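Local structure of EXOU (Pseudomonas aeruginosa, 4AKX) at residues Ala90-Lys102 with Leu427-Glu440. The protein is a type III secreted toxin of the patatin-like phospholipase family, which forms a complex with its chaperone SpcU and probably attacks host membrane lipids. Sequence-based numbering, arbitrary orientation.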
ATOM      1  N   ALA B  90      13.195 -47.780   7.923  1.00141.06           N
ATOM      2  CA  ALA B  90      12.916 -49.215   7.957  1.00138.67           C
ATOM      3  C   ALA B  90      11.584 -49.517   7.275  1.00137.31           C
ATOM      4  O   ALA B  90      11.208 -50.681   7.108  1.00133.91           O
ATOM      5  CB  ALA B  90      12.904 -49.717   9.388  1.00141.29           C
ATOM      6  N   ALA B  91      10.868 -48.454   6.898  1.00134.95           N
ATOM      7  CA  ALA B  91       9.648 -48.570   6.099  1.00130.86           C
ATOM      8  C   ALA B  91       9.999 -48.676   4.620  1.00125.61           C
ATOM      9  O   ALA B  91       9.284 -49.324   3.843  1.00120.74           O
ATOM     10  CB  ALA B  91       8.742 -47.378   6.348  1.00128.17           C
ATOM     11  N   TYR B  92      11.140 -48.079   4.265  1.00124.70           N
ATOM     12  CA  TYR B  92      11.587 -47.906   2.875  1.00121.58           C
ATOM     13  C   TYR B  92      11.484 -49.151   1.973  1.00123.99           C
ATOM     14  O   TYR B  92      11.142 -49.026   0.796  1.00120.76           O
ATOM     15  CB  TYR B  92      13.017 -47.365   2.837  1.00118.55           C
ATOM     16  CG  TYR B  92      13.145 -45.858   2.992  1.00117.70           C
ATOM     17  CD1 TYR B  92      12.222 -44.985   2.410  1.00116.57           C
ATOM     18  CD2 TYR B  92      14.228 -45.302   3.676  1.00117.13           C
ATOM     19  CE1 TYR B  92      12.354 -43.602   2.538  1.00113.27           C
ATOM     20  CE2 TYR B  92      14.373 -43.926   3.803  1.00116.59           C
ATOM     21  CZ  TYR B  92      13.433 -43.080   3.233  1.00114.51           C
ATOM     22  OH  TYR B  92      13.576 -41.720   3.371  1.00112.64           O
ATOM     23  N   PRO B  93      11.799 -50.350   2.512  1.00127.79           N
ATOM     24  CA  PRO B  93      11.697 -51.562   1.687  1.00128.32           C
ATOM     25  C   PRO B  93      10.260 -51.956   1.334  1.00132.80           C
ATOM     26  O   PRO B  93      10.058 -52.799   0.450  1.00133.37           O
ATOM     27  CB  PRO B  93      12.342 -52.645   2.559  1.00128.61           C
ATOM     28  CG  PRO B  93      13.196 -51.900   3.520  1.00130.77           C
ATOM     29  CD  PRO B  93      12.467 -50.623   3.796  1.00129.48           C
ATOM     30  N   GLY B  94       9.278 -51.370   2.025  1.00132.43           N
ATOM     31  CA  GLY B  94       7.881 -51.485   1.607  1.00132.78           C
ATOM     32  C   GLY B  94       7.716 -51.097   0.144  1.00130.89           C
ATOM     33  O   GLY B  94       7.277 -51.904  -0.689  1.00127.35           O
ATOM     34  N   ALA B  95       8.102 -49.864  -0.168  1.00129.75           N
ATOM     35  CA  ALA B  95       8.091 -49.360  -1.537  1.00129.24           C
ATOM     36  C   ALA B  95       8.920 -50.224  -2.478  1.00130.09           C
ATOM     37  O   ALA B  95       8.489 -50.527  -3.592  1.00130.08           O
ATOM     38  CB  ALA B  95       8.584 -47.921  -1.575  1.00124.79           C
HETATM   39  N   MSE B  96      10.110 -50.619  -2.031  1.00130.24           N
HETATM   40  CA  MSE B  96      11.068 -51.271  -2.916  1.00130.51           C
HETATM   41  C   MSE B  96      10.438 -52.511  -3.462  1.00125.93           C
HETATM   42  O   MSE B  96      10.531 -52.794  -4.658  1.00124.05           O
HETATM   43  CB  MSE B  96      12.373 -51.581  -2.189  1.00144.44           C
HETATM   44  CG  MSE B  96      13.065 -50.344  -1.588  1.00162.98           C
HETATM   45 SE   MSE B  96      12.833 -48.668  -2.629  1.00178.56          SE
HETATM   46  CE  MSE B  96      12.876 -47.366  -1.142  1.00167.99           C
ATOM     47  N   LEU B  97       9.749 -53.237  -2.589  1.00128.28           N
ATOM     48  CA  LEU B  97       8.966 -54.407  -2.982  1.00127.44           C
ATOM     49  C   LEU B  97       7.825 -54.033  -3.928  1.00123.88           C
ATOM     50  O   LEU B  97       7.754 -54.548  -5.043  1.00121.70           O
ATOM     51  CB  LEU B  97       8.420 -55.126  -1.749  1.00130.70           C
ATOM     52  CG  LEU B  97       9.439 -55.834  -0.858  1.00131.55           C
ATOM     53  CD1 LEU B  97       8.914 -55.934   0.566  1.00137.69           C
ATOM     54  CD2 LEU B  97       9.762 -57.211  -1.423  1.00133.01           C
ATOM     55  N   ALA B  98       6.953 -53.124  -3.483  1.00121.88           N
ATOM     56  CA  ALA B  98       5.897 -52.557  -4.337  1.00119.07           C
ATOM     57  C   ALA B  98       6.360 -52.204  -5.768  1.00115.66           C
ATOM     58  O   ALA B  98       5.585 -52.328  -6.719  1.00114.30           O
ATOM     59  CB  ALA B  98       5.263 -51.348  -3.667  1.00116.49           C
ATOM     60  N   LEU B  99       7.621 -51.795  -5.914  1.00112.42           N
ATOM     61  CA  LEU B  99       8.163 -51.435  -7.222  1.00111.82           C
ATOM     62  C   LEU B  99       8.455 -52.643  -8.104  1.00115.16           C
ATOM     63  O   LEU B  99       7.989 -52.704  -9.242  1.00114.60           O
ATOM     64  CB  LEU B  99       9.403 -50.539  -7.086  1.00111.52           C
ATOM     65  CG  LEU B  99       9.115 -49.038  -6.837  1.00110.44           C
ATOM     66  CD1 LEU B  99      10.332 -48.326  -6.263  1.00107.84           C
ATOM     67  CD2 LEU B  99       8.579 -48.310  -8.070  1.00102.66           C
ATOM     68  N   GLU B 100       9.224 -53.600  -7.590  1.00118.61           N
ATOM     69  CA  GLU B 100       9.480 -54.827  -8.344  1.00122.74           C
ATOM     70  C   GLU B 100       8.240 -55.721  -8.423  1.00125.84           C
ATOM     71  O   GLU B 100       8.097 -56.501  -9.366  1.00126.34           O
ATOM     72  CB  GLU B 100      10.677 -55.608  -7.778  1.00129.51           C
ATOM     73  CG  GLU B 100      12.058 -55.089  -8.206  1.00134.88           C
ATOM     74  CD  GLU B 100      12.601 -55.704  -9.506  1.00134.14           C
ATOM     75  OE1 GLU B 100      12.483 -56.939  -9.702  1.00134.61           O
ATOM     76  OE2 GLU B 100      13.189 -54.949 -10.320  1.00129.07           O
ATOM     77  N   GLU B 101       7.350 -55.608  -7.436  1.00127.98           N
ATOM     78  CA  GLU B 101       6.114 -56.391  -7.431  1.00130.94           C
ATOM     79  C   GLU B 101       5.269 -56.047  -8.654  1.00134.13           C
ATOM     80  O   GLU B 101       4.822 -56.937  -9.382  1.00135.21           O
ATOM     81  CB  GLU B 101       5.317 -56.164  -6.142  1.00130.98           C
ATOM     82  CG  GLU B 101       3.993 -56.918  -6.084  1.00135.29           C
ATOM     83  CD  GLU B 101       3.548 -57.246  -4.663  1.00140.84           C
ATOM     84  OE1 GLU B 101       3.851 -56.456  -3.734  1.00138.88           O
ATOM     85  OE2 GLU B 101       2.889 -58.298  -4.472  1.00141.10           O
ATOM     86  N   LYS B 102       5.077 -54.750  -8.884  1.00135.95           N
ATOM     87  CA  LYS B 102       4.362 -54.270 -10.058  1.00137.80           C
ATOM     88  C   LYS B 102       5.320 -54.167 -11.258  1.00139.80           C
ATOM     89  O   LYS B 102       4.888 -54.015 -12.406  1.00138.75           O
ATOM     90  CB  LYS B 102       3.673 -52.933  -9.739  1.00139.85           C
ATOM     91  CG  LYS B 102       3.107 -52.172 -10.935  1.00149.34           C
ATOM     92  CD  LYS B 102       2.049 -52.956 -11.703  1.00155.13           C
ATOM     93  CE  LYS B 102       1.960 -52.463 -13.145  1.00156.72           C
ATOM     94  NZ  LYS B 102       1.008 -53.283 -13.959  1.00163.76           N
ATOM     95  N   LEU B 427       5.200 -51.518   8.853  1.00139.44           N
ATOM     96  CA  LEU B 427       5.553 -50.364   8.049  1.00134.64           C
ATOM     97  C   LEU B 427       5.966 -50.742   6.629  1.00132.37           C
ATOM     98  O   LEU B 427       5.689 -50.004   5.683  1.00131.29           O
ATOM     99  CB  LEU B 427       6.646 -49.554   8.743  1.00132.96           C
ATOM    100  CG  LEU B 427       6.126 -48.501   9.742  1.00137.64           C
ATOM    101  CD1 LEU B 427       4.950 -48.980  10.611  1.00137.42           C
ATOM    102  CD2 LEU B 427       7.268 -47.952  10.592  1.00137.72           C
ATOM    103  N   GLN B 428       6.600 -51.899   6.473  1.00131.36           N
ATOM    104  CA  GLN B 428       6.917 -52.408   5.140  1.00128.63           C
ATOM    105  C   GLN B 428       5.678 -53.002   4.448  1.00131.02           C
ATOM    106  O   GLN B 428       5.763 -53.461   3.306  1.00130.00           O
ATOM    107  CB  GLN B 428       8.047 -53.445   5.199  1.00128.32           C
ATOM    108  CG  GLN B 428       9.415 -52.888   5.574  1.00127.16           C
ATOM    109  CD  GLN B 428      10.403 -53.969   6.016  1.00130.74           C
ATOM    110  OE1 GLN B 428      10.041 -55.137   6.172  1.00134.67           O
ATOM    111  NE2 GLN B 428      11.656 -53.574   6.229  1.00133.24           N
ATOM    112  N   GLU B 429       4.536 -52.995   5.143  1.00136.07           N
ATOM    113  CA  GLU B 429       3.251 -53.420   4.555  1.00138.53           C
ATOM    114  C   GLU B 429       2.339 -52.229   4.201  1.00136.16           C
ATOM    115  O   GLU B 429       1.771 -52.178   3.103  1.00129.50           O
ATOM    116  CB  GLU B 429       2.510 -54.382   5.488  1.00146.84           C
ATOM    117  CG  GLU B 429       1.302 -55.064   4.847  1.00154.05           C
ATOM    118  CD  GLU B 429       0.099 -55.175   5.797  1.00160.88           C
ATOM    119  OE1 GLU B 429       0.178 -54.695   6.986  1.00168.05           O
ATOM    120  OE2 GLU B 429      -0.932 -55.743   5.351  1.00162.29           O
ATOM    121  N   ARG B 430       2.186 -51.295   5.142  1.00137.02           N
ATOM    122  CA  ARG B 430       1.476 -50.037   4.887  1.00135.59           C
ATOM    123  C   ARG B 430       2.013 -49.343   3.628  1.00129.29           C
ATOM    124  O   ARG B 430       1.240 -48.910   2.771  1.00126.43           O
ATOM    125  CB  ARG B 430       1.576 -49.099   6.100  1.00140.66           C
ATOM    126  CG  ARG B 430       0.807 -49.568   7.334  1.00151.24           C
ATOM    127  CD  ARG B 430       1.176 -48.752   8.574  1.00158.06           C
ATOM    128  NE  ARG B 430       0.284 -47.606   8.790  1.00162.24           N
ATOM    129  CZ  ARG B 430      -0.526 -47.450   9.844  1.00165.78           C
ATOM    130  NH1 ARG B 430      -0.570 -48.356  10.816  1.00164.28           N
ATOM    131  NH2 ARG B 430      -1.291 -46.371   9.933  1.00170.86           N
ATOM    132  N   LEU B 431       3.341 -49.268   3.520  1.00125.38           N
ATOM    133  CA  LEU B 431       4.004 -48.666   2.366  1.00118.05           C
ATOM    134  C   LEU B 431       3.783 -49.484   1.110  1.00116.51           C
ATOM    135  O   LEU B 431       3.282 -48.978   0.114  1.00119.04           O
ATOM    136  CB  LEU B 431       5.501 -48.517   2.611  1.00115.87           C
ATOM    137  CG  LEU B 431       6.171 -47.541   1.644  1.00113.18           C
ATOM    138  CD1 LEU B 431       5.354 -46.257   1.558  1.00111.81           C
ATOM    139  CD2 LEU B 431       7.603 -47.244   2.066  1.00112.29           C
ATOM    140  N   GLN B 432       4.176 -50.747   1.153  1.00113.43           N
ATOM    141  CA  GLN B 432       3.864 -51.659   0.081  1.00112.22           C
ATOM    142  C   GLN B 432       2.503 -51.312  -0.520  1.00113.63           C
ATOM    143  O   GLN B 432       2.399 -51.103  -1.725  1.00110.93           O
ATOM    144  CB  GLN B 432       3.878 -53.094   0.605  1.00116.48           C
ATOM    145  CG  GLN B 432       3.483 -54.160  -0.402  1.00117.75           C
ATOM    146  CD  GLN B 432       4.585 -54.455  -1.388  1.00115.71           C
ATOM    147  OE1 GLN B 432       5.721 -54.690  -0.999  1.00116.15           O
ATOM    148  NE2 GLN B 432       4.255 -54.437  -2.675  1.00114.95           N
ATOM    149  N   GLU B 433       1.479 -51.194   0.336  1.00118.51           N
ATOM    150  CA  GLU B 433       0.075 -51.114  -0.110  1.00120.65           C
ATOM    151  C   GLU B 433      -0.314 -49.755  -0.696  1.00117.28           C
ATOM    152  O   GLU B 433      -0.996 -49.704  -1.715  1.00117.31           O
ATOM    153  CB  GLU B 433      -0.903 -51.554   1.005  1.00127.06           C
ATOM    154  CG  GLU B 433      -2.334 -51.862   0.543  1.00131.55           C
ATOM    155  CD  GLU B 433      -3.126 -52.753   1.518  1.00140.19           C
ATOM    156  OE1 GLU B 433      -2.508 -53.620   2.183  1.00142.47           O
ATOM    157  OE2 GLU B 433      -4.382 -52.613   1.599  1.00143.30           O
ATOM    158  N   ARG B 434       0.124 -48.662  -0.077  1.00116.47           N
ATOM    159  CA  ARG B 434      -0.119 -47.323  -0.655  1.00117.69           C
ATOM    160  C   ARG B 434       0.628 -47.120  -1.978  1.00112.92           C
ATOM    161  O   ARG B 434       0.058 -46.643  -2.958  1.00109.60           O
ATOM    162  CB  ARG B 434       0.260 -46.194   0.316  1.00118.94           C
ATOM    163  CG  ARG B 434      -0.382 -46.261   1.680  1.00123.03           C
ATOM    164  CD  ARG B 434      -1.821 -46.717   1.608  1.00129.60           C
ATOM    165  NE  ARG B 434      -2.254 -47.204   2.916  1.00140.24           N
ATOM    166  CZ  ARG B 434      -3.522 -47.421   3.265  1.00146.88           C
ATOM    167  NH1 ARG B 434      -4.508 -47.199   2.398  1.00150.63           N
ATOM    168  NH2 ARG B 434      -3.809 -47.849   4.489  1.00150.85           N
ATOM    169  N   VAL B 435       1.913 -47.468  -1.977  1.00111.92           N
ATOM    170  CA  VAL B 435       2.753 -47.429  -3.176  1.00109.62           C
ATOM    171  C   VAL B 435       2.285 -48.480  -4.180  1.00112.07           C
ATOM    172  O   VAL B 435       2.885 -48.665  -5.226  1.00110.89           O
ATOM    173  CB  VAL B 435       4.231 -47.684  -2.821  1.00105.33           C
ATOM    174  CG1 VAL B 435       5.112 -47.521  -4.037  1.00102.55           C
ATOM    175  CG2 VAL B 435       4.683 -46.733  -1.736  1.00106.41           C
ATOM    176  N   GLY B 436       1.215 -49.181  -3.833  1.00119.11           N
ATOM    177  CA  GLY B 436       0.604 -50.149  -4.727  1.00123.29           C
ATOM    178  C   GLY B 436      -0.622 -49.557  -5.397  1.00127.94           C
ATOM    179  O   GLY B 436      -0.759 -49.631  -6.617  1.00129.43           O
ATOM    180  N   GLU B 437      -1.514 -48.963  -4.596  1.00129.30           N
ATOM    181  CA  GLU B 437      -2.683 -48.246  -5.125  1.00129.83           C
ATOM    182  C   GLU B 437      -2.279 -47.077  -6.041  1.00125.91           C
ATOM    183  O   GLU B 437      -2.845 -46.899  -7.126  1.00126.61           O
ATOM    184  CB  GLU B 437      -3.579 -47.741  -3.986  1.00134.66           C
ATOM    185  CG  GLU B 437      -4.623 -48.738  -3.501  1.00141.04           C
ATOM    186  CD  GLU B 437      -4.135 -49.566  -2.328  1.00144.36           C
ATOM    187  OE1 GLU B 437      -3.878 -48.985  -1.251  1.00146.54           O
ATOM    188  OE2 GLU B 437      -4.005 -50.801  -2.480  1.00148.16           O
ATOM    189  N   HIS B 438      -1.301 -46.290  -5.592  1.00120.23           N
ATOM    190  CA  HIS B 438      -0.742 -45.210  -6.391  1.00112.49           C
ATOM    191  C   HIS B 438      -0.423 -45.680  -7.766  1.00110.40           C
ATOM    192  O   HIS B 438      -0.974 -45.185  -8.733  1.00110.69           O
ATOM    193  CB  HIS B 438       0.518 -44.670  -5.738  1.00109.14           C
ATOM    194  CG  HIS B 438       0.952 -43.323  -6.273  1.00106.63           C
ATOM    195  ND1 HIS B 438       1.961 -43.182  -7.157  1.00102.07           N
ATOM    196  CD2 HIS B 438       0.471 -42.038  -6.017  1.00105.62           C
ATOM    197  CE1 HIS B 438       2.126 -41.881  -7.441  1.00 99.48           C
ATOM    198  NE2 HIS B 438       1.212 -41.182  -6.744  1.00102.37           N
ATOM    199  N   LEU B 439       0.451 -46.671  -7.863  1.00110.15           N
ATOM    200  CA  LEU B 439       1.014 -47.069  -9.151  1.00112.17           C
ATOM    201  C   LEU B 439      -0.011 -47.512 -10.195  1.00117.85           C
ATOM    202  O   LEU B 439       0.212 -47.330 -11.401  1.00121.95           O
ATOM    203  CB  LEU B 439       2.112 -48.122  -8.972  1.00110.39           C
ATOM    204  CG  LEU B 439       3.499 -47.539  -8.671  1.00107.94           C
ATOM    205  CD1 LEU B 439       3.438 -46.449  -7.603  1.00107.92           C
ATOM    206  CD2 LEU B 439       4.479 -48.630  -8.276  1.00105.21           C
ATOM    207  N   GLU B 440      -1.127 -48.082  -9.738  1.00120.99           N
ATOM    208  CA  GLU B 440      -2.216 -48.469 -10.636  1.00123.61           C
ATOM    209  C   GLU B 440      -3.101 -47.277 -10.959  1.00122.94           C
ATOM    210  O   GLU B 440      -3.565 -47.130 -12.092  1.00122.05           O
ATOM    211  CB  GLU B 440      -3.062 -49.600 -10.040  1.00130.28           C
ATOM    212  CG  GLU B 440      -2.303 -50.892  -9.748  1.00136.14           C
ATOM    213  CD  GLU B 440      -1.280 -51.245 -10.818  1.00138.90           C
ATOM    214  OE1 GLU B 440      -0.188 -50.625 -10.833  1.00140.37           O
ATOM    215  OE2 GLU B 440      -1.559 -52.153 -11.635  1.00139.52           O
TER
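Gly-94, having no side chain, presents its backbone CA and O directly to helix 427-440, its CA 3.8 Å from the CA of Gln-428. The axes of helices 93-102 and 427-440 come within 7.1 Å, running in the same general direction at a crossing angle of -42°. Backbone CA-H...O contacts run both ways: Gly-94 CA faces Gln-428 O, and Gln-432 CA faces Gly-94 O at 3.5 Å. Small residues continue the close approach. Ala-95 CB meets Leu-431 CD2 at 3.8 Å. Ala-98 CB meets Val-435 CG1 at 3.8 Å; the valine places CG1 anti to its own N (chi1 -175°), so that CG1 faces Ala-98 while CG2 lies 4.1 Å from Ala-95 CB. Farther along, the CD2 methyls of Leu-99 and Leu-439 touch where their side chains cross nearly perpendicularly. Gln-432 is the knob in a hole formed by Gly-94, Leu-97, Ala-98 and Glu-101, its chain bent at chi2 (76°); the orientation of its amide is doubtful. Polar links flank this core: Gln-428 NE2 gives a weak, bent hydrogen bond to Ala-90 O (3.1 Å) beside the Pro-93 ring, while Lys-102 NZ and Glu-440 OE2 form a long salt bridge of 3.6 Å. In the second shell, Leu-347 of strand 343-348 touches both Ala-95 and Val-435, and Phe-133 of helix 130-137 touches Pro-93. The contact thus joins a helix of the patatin-like region to one 325 residues later, both packed against the mixed sheet. With one weak hydrogen bond and one long ion pair identified, its cohesion probably rests mainly on close apolar and backbone packing.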